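PDB 2V0P: type 2A phosphatase-associated protein 42 from Saccharomyces cerevisiae, which associates with PP2A-type phosphatase catalytic subunits and inhibits Sit4 in TOR signalling; this chain is its N-terminal, TPR-like helical domain. Local coordinates for residues A[9-14]-A[36-41]; A[110-115]-A[217-222]; A[182-187]-A[201-206]. One frame throughout, in Å; residues are numbered along the deposited sequence.

Interaction 1: A[9-14]-A[36-41]; sequences NDIISL and LSTIKK
Ile11 lays its two branches over Thr38 and Lys41 of the facing helix. Its CG2 methyl meets Thr38 CG2 at 3.8 Å, the two side chains running past each other in opposite directions. Its other branch ends in CD1, which sits 4.0 Å from Lys41 CB and marginally closer to the carbonyl carbon of Lys41. The split follows from chi1 of -72°: CG1 lies on the backbone N side, while CG2 is anti to that N. Leu14 adds one methyl. Its CD1 comes at a slant to within 3.7 Å of Thr38 OG1. That hydroxyl is hydrogen-bonded to the carbonyl oxygen of Leu34, one turn earlier. The contact joins helices 4-19 and 29-52, consecutive in the chain. Their short segments are close to antiparallel, at 152°, with axes 10.4 Å apart, as expected of a helical hairpin in a TPR-like fold. Leu42 and Leu45 also touch Ile11, and Leu82 of helix 75-83 touches Thr38. Asp10 and Lys41 carry opposite charges, but OD2 and NZ are 6.8 Å apart. No hydrogen bond or salt bridge crosses between the segments, so the pairing rests mainly on van der Waals contact of aliphatic groups.

Interaction 2: A[110-115]-A[217-222]; sequences SFINFL and NNIEQN
Segments 110-115 and 217-222 run nearly antiparallel, at 154°, with axes 10.6 Å apart and the CA atoms of Phe111 and Ile219 nearest in register. Phe111 and Ile219 carry the larger shares of the contact. Phe111 CB packs on Ile219 CG1 at 3.6 Å, while the far end of the ring reaches Asn218. There CZ lies 3.6 Å from Asn218 CB, and the amide nitrogen ND2 is equally near. Ring and amide planes are 37° apart. That nitrogen is hydrogen-bonded to Asp214 OD2, which helps fix how the amide is turned. Asn222 ND2 comes to the ring edge, 3.9 Å from Phe111 CE2. Ile219 CD1 touches two further side chains: it crosses Ile112 CG1 at 3.9 Å and meets Leu115 CD1 tip to tip at 4.1 Å. An alanine in place of Phe111 would keep the CB contact with Ile219 but would probably leave a gap beside Asn218 and Asn222. This buried contact ties helix 93-120 to helix 199-231 near the centre of the fold. Tyr77 and Leu81 of helix 75-83 cover Phe111, and Val128 and Leu132 of helix 126-133 lie against Leu115.

Interaction 3: A[182-187]-A[201-206]; sequences CLELEL and RELYLM. With ZN (zinc ion), chain C.
Leu183 reaches from helix 156-186 into the facing side of helix 199-231, and nearly every carbon of its side chain has a neighbour there. Its CB lies 4.1 Å from Leu203 CD1. Beyond CG the chain forks. One methyl, CD1, touches Met206 CB and Glu202 CG, each at 3.7 Å; Met206 is a selenomethionine. The other methyl, CD2, lies against the outer part of Glu202. Glu202 is modelled in two conformations, and its contacts with Leu183 are those of the one described. Leu183 crosses both of these side chains at about a right angle. With chi1 at -78°, CG is anti to the carbonyl carbon, and the fork is directed at the opposite helix.

Leu203 answers from helix 199-231. Its CG is anti to the backbone N, chi1 172°, and its methyls divide between two further partners. CD1 packs on Glu184 CG at 3.5 Å, while CD2 meets Leu187 CD2 at 3.8 Å. Glu184 meets this leucine with CG, while its OE2 forms a salt bridge with Arg207. No hydrogen bond or salt bridge links the two segments. Cys182 takes no part in the helix contact; a zinc ion is modelled at its sulfur. The modelled distance of 1.4 Å between SG and zinc is implausibly short, so the details of this site are doubtful.

The short segments are nearly antiparallel at 149°, with axes 9.7 Å apart. They form the closed end of the hairpin made by helices 156-186 and 199-231, whose connection is partly unmodelled. Ile176, Lys179 and Leu180 of helix 156-186 continue the packing on Met206. Leu199 and Leu200 of helix 199-231 cover Leu187. On another side of the second helix, Arg201 hydrogen-bonds Thr67 OG1 and the carbonyl oxygen of Val65.

The three contacts are all nearly antiparallel helix pairs within one TAP42-like, all-helical domain. Interaction 1 comes first along the chain and closes before interaction 2 opens. Interaction 3 is nested inside the loop closed by interaction 2, and both use helix 199-231. Interactions 1 and 3 pair helices next to each other in sequence, whereas interaction 2 brings together segments 102 residues apart. The centre of interaction 2 is about 19 Å from that of interaction 1 and about 23 Å from that of interaction 3. None touches another. The long-range pairing in interaction 2 ties the middle of the sequence to its last helix, while helix 75-83 touches both this contact and interaction 1.

Interaction 1: A[9-14]-A[36-41]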
ATOM      1  N   ASN A   9     -24.742  20.822  14.483  1.00 34.89           N
ATOM      2  CA  ASN A   9     -23.755  21.253  15.462  1.00 36.92           C
ATOM      3  C   ASN A   9     -23.423  20.212  16.542  1.00 37.62           C
ATOM      4  O   ASN A   9     -22.267  20.025  16.870  1.00 38.85           O
ATOM      5  CB  ASN A   9     -24.126  22.603  16.093  1.00 36.51           C
ATOM      6  CG  ASN A   9     -24.075  23.751  15.083  1.00 35.33           C
ATOM      7  OD1 ASN A   9     -23.694  23.556  13.972  1.00 37.76           O
ATOM      8  ND2 ASN A   9     -24.523  24.930  15.482  1.00 39.16           N
ATOM      9  N   ASP A  10     -24.441  19.546  17.078  1.00 37.49           N
ATOM     10  CA  ASP A  10     -24.202  18.468  18.046  1.00 36.74           C
ATOM     11  C   ASP A  10     -23.445  17.302  17.406  1.00 34.51           C
ATOM     12  O   ASP A  10     -22.545  16.780  18.012  1.00 35.44           O
ATOM     13  CB  ASP A  10     -25.504  17.988  18.694  1.00 38.40           C
ATOM     14  CG  ASP A  10     -26.163  19.051  19.540  1.00 42.49           C
ATOM     15  OD1 ASP A  10     -25.530  20.107  19.788  1.00 47.51           O
ATOM     16  OD2 ASP A  10     -27.321  18.830  19.987  1.00 47.39           O
ATOM     17  N   ILE A  11     -23.802  16.937  16.194  1.00 32.21           N
ATOM     18  CA  ILE A  11     -23.162  15.871  15.442  1.00 33.33           C
ATOM     19  C   ILE A  11     -21.673  16.210  15.281  1.00 33.48           C
ATOM     20  O   ILE A  11     -20.797  15.381  15.613  1.00 34.55           O
ATOM     21  CB  ILE A  11     -23.882  15.553  14.109  1.00 29.03           C
ATOM     22  CG1 ILE A  11     -25.213  14.849  14.408  1.00 35.99           C
ATOM     23  CG2 ILE A  11     -22.963  14.660  13.182  1.00 36.13           C
ATOM     24  CD1 ILE A  11     -26.252  14.883  13.368  1.00 30.92           C
ATOM     25  N   ILE A  12     -21.385  17.457  14.903  1.00 31.37           N
ATOM     26  CA  ILE A  12     -20.029  17.803  14.538  1.00 37.29           C
ATOM     27  C   ILE A  12     -19.170  17.812  15.790  1.00 36.42           C
ATOM     28  O   ILE A  12     -18.027  17.367  15.780  1.00 37.07           O
ATOM     29  CB  ILE A  12     -19.964  19.177  13.806  1.00 36.58           C
ATOM     30  CG1 ILE A  12     -20.668  19.121  12.463  1.00 39.69           C
ATOM     31  CG2 ILE A  12     -18.533  19.688  13.733  1.00 41.80           C
ATOM     32  CD1 ILE A  12     -20.832  17.781  11.895  1.00 46.50           C
ATOM     33  N   SER A  13     -19.768  18.259  16.886  1.00 37.15           N
ATOM     34  CA  SER A  13     -19.124  18.254  18.176  1.00 36.93           C
ATOM     35  C   SER A  13     -18.812  16.826  18.682  1.00 37.25           C
ATOM     36  O   SER A  13     -17.776  16.605  19.252  1.00 37.15           O
ATOM     37  CB  SER A  13     -19.971  19.014  19.166  1.00 37.59           C
ATOM     38  OG  SER A  13     -19.306  19.139  20.392  1.00 41.33           O
ATOM     39  N   LEU A  14     -19.729  15.886  18.484  1.00 37.85           N
ATOM     40  CA  LEU A  14     -19.497  14.506  18.890  1.00 38.16           C
ATOM     41  C   LEU A  14     -18.299  13.980  18.105  1.00 36.80           C
ATOM     42  O   LEU A  14     -17.422  13.410  18.680  1.00 37.73           O
ATOM     43  CB  LEU A  14     -20.722  13.625  18.665  1.00 38.10           C
ATOM     44  CG  LEU A  14     -21.883  13.820  19.648  1.00 39.03           C
ATOM     45  CD1 LEU A  14     -23.110  13.085  19.156  1.00 43.57           C
ATOM     46  CD2 LEU A  14     -21.501  13.374  21.041  1.00 43.25           C
ATOM     47  N   LEU A  36     -22.128   4.603  15.660  1.00 32.05           N
ATOM     48  CA  LEU A  36     -23.324   4.166  15.025  1.00 32.70           C
ATOM     49  C   LEU A  36     -24.499   5.103  15.291  1.00 30.09           C
ATOM     50  O   LEU A  36     -25.206   5.367  14.426  1.00 33.14           O
ATOM     51  CB  LEU A  36     -23.704   2.765  15.457  1.00 30.13           C
ATOM     52  CG  LEU A  36     -24.942   2.193  14.810  1.00 34.35           C
ATOM     53  CD1 LEU A  36     -24.858   2.215  13.290  1.00 39.67           C
ATOM     54  CD2 LEU A  36     -25.217   0.796  15.309  1.00 39.99           C
ATOM     55  N   SER A  37     -24.680   5.570  16.487  1.00 30.95           N
ATOM     56  CA  SER A  37     -25.869   6.423  16.749  1.00 33.97           C
ATOM     57  C   SER A  37     -25.669   7.799  16.119  1.00 32.44           C
ATOM     58  O   SER A  37     -26.613   8.384  15.629  1.00 33.32           O
ATOM     59  CB  SER A  37     -26.226   6.512  18.202  1.00 32.34           C
ATOM     60  OG  SER A  37     -25.202   7.091  18.949  1.00 38.12           O
ATOM     61  N   THR A  38     -24.424   8.271  16.099  1.00 33.53           N
ATOM     62  CA  THR A  38     -24.083   9.481  15.395  1.00 29.02           C
ATOM     63  C   THR A  38     -24.395   9.405  13.920  1.00 29.97           C
ATOM     64  O   THR A  38     -25.014  10.319  13.298  1.00 32.44           O
ATOM     65  CB  THR A  38     -22.712   9.969  15.733  1.00 30.80           C
ATOM     66  OG1 THR A  38     -22.620  10.084  17.119  1.00 30.89           O
ATOM     67  CG2 THR A  38     -22.410  11.457  15.072  1.00 32.97           C
ATOM     68  N   ILE A  39     -23.984   8.338  13.286  1.00 30.32           N
ATOM     69  CA  ILE A  39     -24.302   8.167  11.903  1.00 30.09           C
ATOM     70  C   ILE A  39     -25.799   8.118  11.679  1.00 31.93           C
ATOM     71  O   ILE A  39     -26.292   8.779  10.767  1.00 34.18           O
ATOM     72  CB  ILE A  39     -23.619   6.863  11.355  1.00 29.80           C
ATOM     73  CG1 ILE A  39     -22.124   7.051  11.263  1.00 32.16           C
ATOM     74  CG2 ILE A  39     -24.133   6.520  10.051  1.00 28.63           C
ATOM     75  CD1 ILE A  39     -21.462   5.595  11.074  1.00 30.73           C
ATOM     76  N   LYS A  40     -26.528   7.368  12.494  1.00 34.10           N
ATOM     77  CA  LYS A  40     -27.964   7.252  12.339  1.00 36.01           C
ATOM     78  C   LYS A  40     -28.612   8.681  12.380  1.00 34.24           C
ATOM     79  O   LYS A  40     -29.405   9.017  11.520  1.00 36.03           O
ATOM     80  CB  LYS A  40     -28.567   6.284  13.369  1.00 36.88           C
ATOM     81  CG  LYS A  40     -28.196   4.815  13.141  1.00 38.37           C
ATOM     82  CD  LYS A  40     -28.857   3.912  14.189  1.00 39.55           C
ATOM     83  CE  LYS A  40     -28.489   2.437  14.019  1.00 44.99           C
ATOM     84  NZ  LYS A  40     -29.164   1.796  12.844  1.00 48.83           N
ATOM     85  N   LYS A  41     -28.204   9.495  13.342  1.00 32.71           N
ATOM     86  CA  LYS A  41     -28.623  10.892  13.477  1.00 34.36           C
ATOM     87  C   LYS A  41     -28.307  11.734  12.250  1.00 34.85           C
ATOM     88  O   LYS A  41     -29.126  12.545  11.819  1.00 33.70           O
ATOM     89  CB  LYS A  41     -27.930  11.547  14.658  1.00 34.83           C
ATOM     90  CG  LYS A  41     -28.488  11.160  16.011  1.00 36.22           C
ATOM     91  CD  LYS A  41     -27.696  11.830  17.083  1.00 40.44           C
ATOM     92  CE  LYS A  41     -28.179  11.406  18.462  1.00 47.88           C
ATOM     93  NZ  LYS A  41     -27.322  12.037  19.525  1.00 51.54           N
TER

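Interaction 2: A[110-115]-A[217-222]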
ATOM      1  N   SER A 110     -19.940   8.365   0.130  1.00 29.50           N
ATOM      2  CA  SER A 110     -20.341   9.597   0.778  1.00 34.36           C
ATOM      3  C   SER A 110     -19.399  10.737   0.385  1.00 33.72           C
ATOM      4  O   SER A 110     -19.842  11.835   0.081  1.00 35.27           O
ATOM      5  CB  SER A 110     -20.404   9.496   2.292  1.00 32.20           C
ATOM      6  OG  SER A 110     -21.518   8.790   2.694  1.00 40.47           O
ATOM      7  N   PHE A 111     -18.111  10.468   0.432  1.00 32.82           N
ATOM      8  CA  PHE A 111     -17.103  11.469   0.038  1.00 34.53           C
ATOM      9  C   PHE A 111     -17.355  11.937  -1.382  1.00 34.13           C
ATOM     10  O   PHE A 111     -17.261  13.109  -1.646  1.00 34.67           O
ATOM     11  CB  PHE A 111     -15.668  10.912   0.229  1.00 33.48           C
ATOM     12  CG  PHE A 111     -15.165  10.985   1.639  1.00 31.88           C
ATOM     13  CD1 PHE A 111     -15.139  12.194   2.322  1.00 34.34           C
ATOM     14  CD2 PHE A 111     -14.628   9.854   2.262  1.00 31.32           C
ATOM     15  CE1 PHE A 111     -14.688  12.286   3.614  1.00 33.30           C
ATOM     16  CE2 PHE A 111     -14.179   9.928   3.557  1.00 32.34           C
ATOM     17  CZ  PHE A 111     -14.204  11.174   4.262  1.00 32.52           C
ATOM     18  N   ILE A 112     -17.694  11.024  -2.287  1.00 34.30           N
ATOM     19  CA  ILE A 112     -17.957  11.382  -3.675  1.00 36.52           C
ATOM     20  C   ILE A 112     -19.287  12.182  -3.896  1.00 35.83           C
ATOM     21  O   ILE A 112     -19.340  13.153  -4.644  1.00 33.26           O
ATOM     22  CB  ILE A 112     -17.762  10.161  -4.614  1.00 36.91           C
ATOM     23  CG1 ILE A 112     -16.277   9.682  -4.502  1.00 39.80           C
ATOM     24  CG2 ILE A 112     -18.113  10.505  -6.028  1.00 38.67           C
ATOM     25  CD1 ILE A 112     -15.934   8.511  -5.379  1.00 39.17           C
ATOM     26  N   ASN A 113     -20.324  11.759  -3.191  1.00 34.33           N
ATOM     27  CA  ASN A 113     -21.556  12.535  -3.028  1.00 35.46           C
ATOM     28  C   ASN A 113     -21.262  13.995  -2.650  1.00 34.24           C
ATOM     29  O   ASN A 113     -21.712  14.862  -3.318  1.00 36.16           O
ATOM     30  CB  ASN A 113     -22.440  11.852  -1.966  1.00 33.69           C
ATOM     31  CG  ASN A 113     -23.051  10.582  -2.459  1.00 34.76           C
ATOM     32  OD1 ASN A 113     -22.960  10.284  -3.617  1.00 38.44           O
ATOM     33  ND2 ASN A 113     -23.730   9.831  -1.572  1.00 34.77           N
ATOM     34  N   PHE A 114     -20.441  14.221  -1.624  1.00 35.28           N
ATOM     35  CA  PHE A 114     -20.051  15.516  -1.159  1.00 34.89           C
ATOM     36  C   PHE A 114     -19.403  16.359  -2.307  1.00 34.27           C
ATOM     37  O   PHE A 114     -19.820  17.412  -2.519  1.00 32.98           O
ATOM     38  CB  PHE A 114     -19.147  15.399   0.039  1.00 34.91           C
ATOM     39  CG  PHE A 114     -18.521  16.697   0.499  1.00 38.28           C
ATOM     40  CD1 PHE A 114     -19.316  17.801   0.899  1.00 27.59           C
ATOM     41  CD2 PHE A 114     -17.143  16.813   0.585  1.00 32.47           C
ATOM     42  CE1 PHE A 114     -18.743  18.982   1.313  1.00 33.12           C
ATOM     43  CE2 PHE A 114     -16.545  18.042   1.064  1.00 38.69           C
ATOM     44  CZ  PHE A 114     -17.375  19.133   1.405  1.00 35.48           C
ATOM     45  N   LEU A 115     -18.413  15.829  -3.028  1.00 34.53           N
ATOM     46  CA  LEU A 115     -17.748  16.548  -4.095  1.00 34.14           C
ATOM     47  C   LEU A 115     -18.688  16.799  -5.241  1.00 33.28           C
ATOM     48  O   LEU A 115     -18.669  17.856  -5.857  1.00 34.85           O
ATOM     49  CB  LEU A 115     -16.460  15.788  -4.591  1.00 32.99           C
ATOM     50  CG  LEU A 115     -15.423  15.478  -3.521  1.00 31.17           C
ATOM     51  CD1 LEU A 115     -14.228  14.655  -4.107  1.00 38.28           C
ATOM     52  CD2 LEU A 115     -14.880  16.651  -2.740  1.00 28.23           C
ATOM     53  N   ASN A 217      -7.582  13.200   0.285  1.00 30.34           N
ATOM     54  CA  ASN A 217      -6.762  12.387   1.165  1.00 32.76           C
ATOM     55  C   ASN A 217      -7.493  11.217   1.771  1.00 33.09           C
ATOM     56  O   ASN A 217      -6.942  10.157   1.944  1.00 33.54           O
ATOM     57  CB  ASN A 217      -6.152  13.194   2.279  1.00 32.77           C
ATOM     58  CG  ASN A 217      -5.011  14.091   1.781  1.00 36.88           C
ATOM     59  OD1 ASN A 217      -4.301  13.753   0.844  1.00 39.52           O
ATOM     60  ND2 ASN A 217      -4.847  15.209   2.414  1.00 39.89           N
ATOM     61  N   ASN A 218      -8.745  11.442   2.125  1.00 33.77           N
ATOM     62  CA  ASN A 218      -9.504  10.395   2.700  1.00 32.29           C
ATOM     63  C   ASN A 218      -9.917   9.391   1.659  1.00 32.46           C
ATOM     64  O   ASN A 218      -9.967   8.181   1.962  1.00 33.08           O
ATOM     65  CB  ASN A 218     -10.720  10.979   3.456  1.00 33.89           C
ATOM     66  CG  ASN A 218     -10.334  11.978   4.475  1.00 31.40           C
ATOM     67  OD1 ASN A 218      -9.331  11.890   5.066  1.00 44.06           O
ATOM     68  ND2 ASN A 218     -11.148  13.022   4.622  1.00 41.90           N
ATOM     69  N   ILE A 219     -10.261   9.859   0.454  1.00 29.46           N
ATOM     70  CA  ILE A 219     -10.664   8.959  -0.569  1.00 30.01           C
ATOM     71  C   ILE A 219      -9.386   8.056  -0.884  1.00 29.36           C
ATOM     72  O   ILE A 219      -9.532   6.921  -1.039  1.00 30.52           O
ATOM     73  CB  ILE A 219     -11.161   9.612  -1.823  1.00 29.82           C
ATOM     74  CG1 ILE A 219     -12.622  10.152  -1.594  1.00 31.53           C
ATOM     75  CG2 ILE A 219     -11.243   8.608  -2.980  1.00 28.29           C
ATOM     76  CD1 ILE A 219     -13.112  11.037  -2.650  1.00 31.47           C
ATOM     77  N   GLU A 220      -8.231   8.638  -0.962  1.00 28.92           N
ATOM     78  CA  GLU A 220      -6.966   7.852  -1.301  1.00 30.76           C
ATOM     79  C   GLU A 220      -6.701   6.780  -0.235  1.00 33.02           C
ATOM     80  O   GLU A 220      -6.475   5.564  -0.560  1.00 34.99           O
ATOM     81  CB  GLU A 220      -5.769   8.804  -1.443  1.00 33.21           C
ATOM     82  CG  GLU A 220      -4.580   8.184  -2.176  1.00 29.60           C
ATOM     83  CD  GLU A 220      -3.262   8.872  -1.900  1.00 31.20           C
ATOM     84  OE1 GLU A 220      -3.169   9.763  -1.027  1.00 36.02           O
ATOM     85  OE2 GLU A 220      -2.295   8.497  -2.554  1.00 41.04           O
ATOM     86  N   GLN A 221      -6.763   7.197   1.018  1.00 32.87           N
ATOM     87  CA  GLN A 221      -6.469   6.352   2.140  1.00 33.33           C
ATOM     88  C   GLN A 221      -7.483   5.227   2.161  1.00 33.61           C
ATOM     89  O   GLN A 221      -7.094   4.122   2.288  1.00 33.38           O
ATOM     90  CB  GLN A 221      -6.498   7.115   3.433  1.00 36.16           C
ATOM     91  CG  GLN A 221      -6.665   6.268   4.650  1.00 37.22           C
ATOM     92  CD  GLN A 221      -5.425   5.406   4.945  1.00 41.51           C
ATOM     93  OE1 GLN A 221      -4.295   5.823   4.713  1.00 45.41           O
ATOM     94  NE2 GLN A 221      -5.648   4.216   5.466  1.00 39.87           N
ATOM     95  N   ASN A 222      -8.764   5.520   1.948  1.00 31.14           N
ATOM     96  CA  ASN A 222      -9.752   4.455   1.997  1.00 33.32           C
ATOM     97  C   ASN A 222      -9.682   3.460   0.815  1.00 31.79           C
ATOM     98  O   ASN A 222      -9.951   2.297   0.962  1.00 32.83           O
ATOM     99  CB  ASN A 222     -11.174   5.057   2.190  1.00 31.04           C
ATOM    100  CG  ASN A 222     -11.357   5.741   3.536  1.00 32.11           C
ATOM    101  OD1 ASN A 222     -10.491   5.729   4.385  1.00 43.77           O
ATOM    102  ND2 ASN A 222     -12.472   6.383   3.706  1.00 38.88           N
TER

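Interaction 3: A[182-187]-A[201-206]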
ATOM      1  N   CYS A 182      -6.991  31.535   9.712  1.00 40.44           N
ATOM      2  CA  CYS A 182      -7.019  32.992  10.014  1.00 39.97           C
ATOM      3  C   CYS A 182      -8.509  33.489  10.121  1.00 39.81           C
ATOM      4  O   CYS A 182      -8.826  34.297  10.989  1.00 40.97           O
ATOM      5  CB  CYS A 182      -6.047  33.856   9.115  1.00 40.38           C
ATOM      6  SG  CYS A 182      -4.394  34.727   9.850  1.00 43.67           S
ATOM      7  N   LEU A 183      -9.404  32.963   9.291  1.00 38.49           N
ATOM      8  CA  LEU A 183     -10.867  33.231   9.372  1.00 38.49           C
ATOM      9  C   LEU A 183     -11.512  32.831  10.689  1.00 38.14           C
ATOM     10  O   LEU A 183     -12.109  33.675  11.352  1.00 38.02           O
ATOM     11  CB  LEU A 183     -11.622  32.637   8.204  1.00 36.80           C
ATOM     12  CG  LEU A 183     -11.562  33.393   6.886  1.00 36.69           C
ATOM     13  CD1 LEU A 183     -12.039  32.539   5.738  1.00 37.29           C
ATOM     14  CD2 LEU A 183     -12.310  34.705   6.933  1.00 41.28           C
ATOM     15  N   GLU A 184     -11.312  31.597  11.117  1.00 38.85           N
ATOM     16  CA  GLU A 184     -11.781  31.149  12.424  1.00 41.48           C
ATOM     17  C   GLU A 184     -11.305  32.055  13.567  1.00 42.50           C
ATOM     18  O   GLU A 184     -12.082  32.370  14.468  1.00 42.85           O
ATOM     19  CB  GLU A 184     -11.385  29.691  12.689  1.00 41.90           C
ATOM     20  CG  GLU A 184     -12.123  28.692  11.816  1.00 45.66           C
ATOM     21  CD  GLU A 184     -11.509  27.306  11.834  1.00 52.11           C
ATOM     22  OE1 GLU A 184     -10.347  27.175  12.274  1.00 55.81           O
ATOM     23  OE2 GLU A 184     -12.185  26.341  11.392  1.00 55.33           O
ATOM     24  N   LEU A 185     -10.043  32.488  13.517  1.00 42.79           N
ATOM     25  CA  LEU A 185      -9.484  33.315  14.573  1.00 44.09           C
ATOM     26  C   LEU A 185     -10.015  34.746  14.526  1.00 44.47           C
ATOM     27  O   LEU A 185     -10.272  35.336  15.563  1.00 44.11           O
ATOM     28  CB  LEU A 185      -7.960  33.305  14.513  1.00 44.19           C
ATOM     29  CG  LEU A 185      -7.248  32.047  14.991  1.00 45.33           C
ATOM     30  CD1 LEU A 185      -5.905  31.931  14.297  1.00 47.52           C
ATOM     31  CD2 LEU A 185      -7.075  32.072  16.493  1.00 46.73           C
ATOM     32  N   GLU A 186     -10.181  35.288  13.326  1.00 45.79           N
ATOM     33  CA  GLU A 186     -10.792  36.608  13.161  1.00 48.48           C
ATOM     34  C   GLU A 186     -12.228  36.665  13.720  1.00 49.31           C
ATOM     35  O   GLU A 186     -12.683  37.736  14.141  1.00 49.70           O
ATOM     36  CB  GLU A 186     -10.751  37.054  11.702  1.00 48.38           C
ATOM     37  CG  GLU A 186      -9.381  37.501  11.243  1.00 51.59           C
ATOM     38  CD  GLU A 186      -9.388  38.074   9.837  1.00 55.27           C
ATOM     39  OE1 GLU A 186      -9.881  37.384   8.910  1.00 56.90           O
ATOM     40  OE2 GLU A 186      -8.887  39.214   9.664  1.00 57.50           O
ATOM     41  N   LEU A 187     -12.913  35.515  13.741  1.00 50.38           N
ATOM     42  CA  LEU A 187     -14.228  35.391  14.384  1.00 51.30           C
ATOM     43  C   LEU A 187     -14.137  35.299  15.911  1.00 51.67           C
ATOM     44  O   LEU A 187     -13.749  34.265  16.466  1.00 52.18           O
ATOM     45  CB  LEU A 187     -15.004  34.196  13.826  1.00 51.50           C
ATOM     46  CG  LEU A 187     -16.004  34.401  12.684  1.00 52.51           C
ATOM     47  CD1 LEU A 187     -17.064  35.460  13.041  1.00 53.17           C
ATOM     48  CD2 LEU A 187     -15.307  34.739  11.373  1.00 52.48           C
ATOM     49  N   ARG A 201     -20.186  33.946   6.451  1.00 31.07           N
ATOM     50  CA  ARG A 201     -20.423  33.342   5.162  1.00 31.83           C
ATOM     51  C   ARG A 201     -19.122  32.914   4.483  1.00 31.84           C
ATOM     52  O   ARG A 201     -19.095  31.903   3.827  1.00 30.54           O
ATOM     53  CB  ARG A 201     -21.157  34.302   4.242  1.00 30.37           C
ATOM     54  CG  ARG A 201     -21.542  33.693   2.928  1.00 31.29           C
ATOM     55  CD  ARG A 201     -22.654  34.488   2.249  1.00 31.21           C
ATOM     56  NE  ARG A 201     -23.151  33.717   1.130  1.00 33.71           N
ATOM     57  CZ  ARG A 201     -24.274  33.002   1.133  1.00 35.75           C
ATOM     58  NH1 ARG A 201     -25.091  32.992   2.213  1.00 33.67           N
ATOM     59  NH2 ARG A 201     -24.586  32.311   0.037  1.00 33.39           N
ATOM     60  N   GLU A 202     -18.091  33.766   4.613  1.00 32.48           N
ATOM     61  CA  GLU A 202     -16.780  33.481   4.070  0.50 33.05           C
ATOM     62  C   GLU A 202     -16.156  32.274   4.782  1.00 32.51           C
ATOM     63  O   GLU A 202     -15.640  31.404   4.146  1.00 31.60           O
ATOM     64  CB  GLU A 202     -15.895  34.714   4.202  0.50 33.07           C
ATOM     65  CG  GLU A 202     -14.445  34.501   3.803  0.50 34.88           C
ATOM     66  CD  GLU A 202     -13.635  35.782   3.843  0.50 34.55           C
ATOM     67  OE1 GLU A 202     -13.874  36.612   4.749  0.50 37.41           O
ATOM     68  OE2 GLU A 202     -12.752  35.963   2.976  0.50 37.71           O
ATOM     69  N   LEU A 203     -16.230  32.255   6.103  1.00 32.23           N
ATOM     70  CA  LEU A 203     -15.772  31.130   6.886  1.00 34.13           C
ATOM     71  C   LEU A 203     -16.409  29.780   6.476  1.00 33.63           C
ATOM     72  O   LEU A 203     -15.712  28.767   6.346  1.00 34.57           O
ATOM     73  CB  LEU A 203     -15.946  31.444   8.367  1.00 34.09           C
ATOM     74  CG  LEU A 203     -15.732  30.393   9.442  1.00 36.28           C
ATOM     75  CD1 LEU A 203     -14.330  29.825   9.302  1.00 40.89           C
ATOM     76  CD2 LEU A 203     -15.948  30.991  10.832  1.00 36.97           C
ATOM     77  N   TYR A 204     -17.725  29.763   6.301  1.00 32.28           N
ATOM     78  CA  TYR A 204     -18.434  28.590   5.939  1.00 34.20           C
ATOM     79  C   TYR A 204     -18.044  28.038   4.586  1.00 32.26           C
ATOM     80  O   TYR A 204     -17.895  26.836   4.446  1.00 35.96           O
ATOM     81  CB  TYR A 204     -19.953  28.807   6.032  1.00 35.30           C
ATOM     82  CG  TYR A 204     -20.426  29.058   7.432  1.00 38.48           C
ATOM     83  CD1 TYR A 204     -19.636  28.733   8.533  1.00 43.10           C
ATOM     84  CD2 TYR A 204     -21.696  29.564   7.668  1.00 39.49           C
ATOM     85  CE1 TYR A 204     -20.089  28.949   9.846  1.00 45.40           C
ATOM     86  CE2 TYR A 204     -22.150  29.790   8.958  1.00 43.24           C
ATOM     87  CZ  TYR A 204     -21.358  29.463  10.042  1.00 44.57           C
ATOM     88  OH  TYR A 204     -21.847  29.676  11.329  1.00 45.40           O
ATOM     89  N   LEU A 205     -17.897  28.906   3.623  1.00 30.34           N
ATOM     90  CA  LEU A 205     -17.413  28.589   2.301  1.00 32.15           C
ATOM     91  C   LEU A 205     -15.977  28.090   2.331  1.00 31.73           C
ATOM     92  O   LEU A 205     -15.702  27.192   1.617  1.00 30.70           O
ATOM     93  CB  LEU A 205     -17.524  29.741   1.341  1.00 32.89           C
ATOM     94  CG  LEU A 205     -18.991  30.113   1.033  1.00 30.48           C
ATOM     95  CD1 LEU A 205     -19.035  31.448   0.403  1.00 34.51           C
ATOM     96  CD2 LEU A 205     -19.633  29.062   0.149  1.00 31.46           C
HETATM   97  N   MSE A 206     -15.103  28.752   3.083  1.00 32.46           N
HETATM   98  CA  MSE A 206     -13.693  28.335   3.224  1.00 35.45           C
HETATM   99  C   MSE A 206     -13.634  26.979   3.916  1.00 35.74           C
HETATM  100  O   MSE A 206     -12.737  26.159   3.660  1.00 37.20           O
HETATM  101  CB  MSE A 206     -12.867  29.373   4.003  1.00 34.55           C
HETATM  102  CG  MSE A 206     -11.334  29.138   3.960  1.00 40.28           C
HETATM  103 SE   MSE A 206     -10.668  29.268   2.121  1.00 44.89          SE
HETATM  104  CE  MSE A 206     -10.972  31.172   1.786  1.00 45.20           C
TER
HETATM  105 ZN    ZN C1235      -3.579  34.135  10.849  1.00 81.66          ZN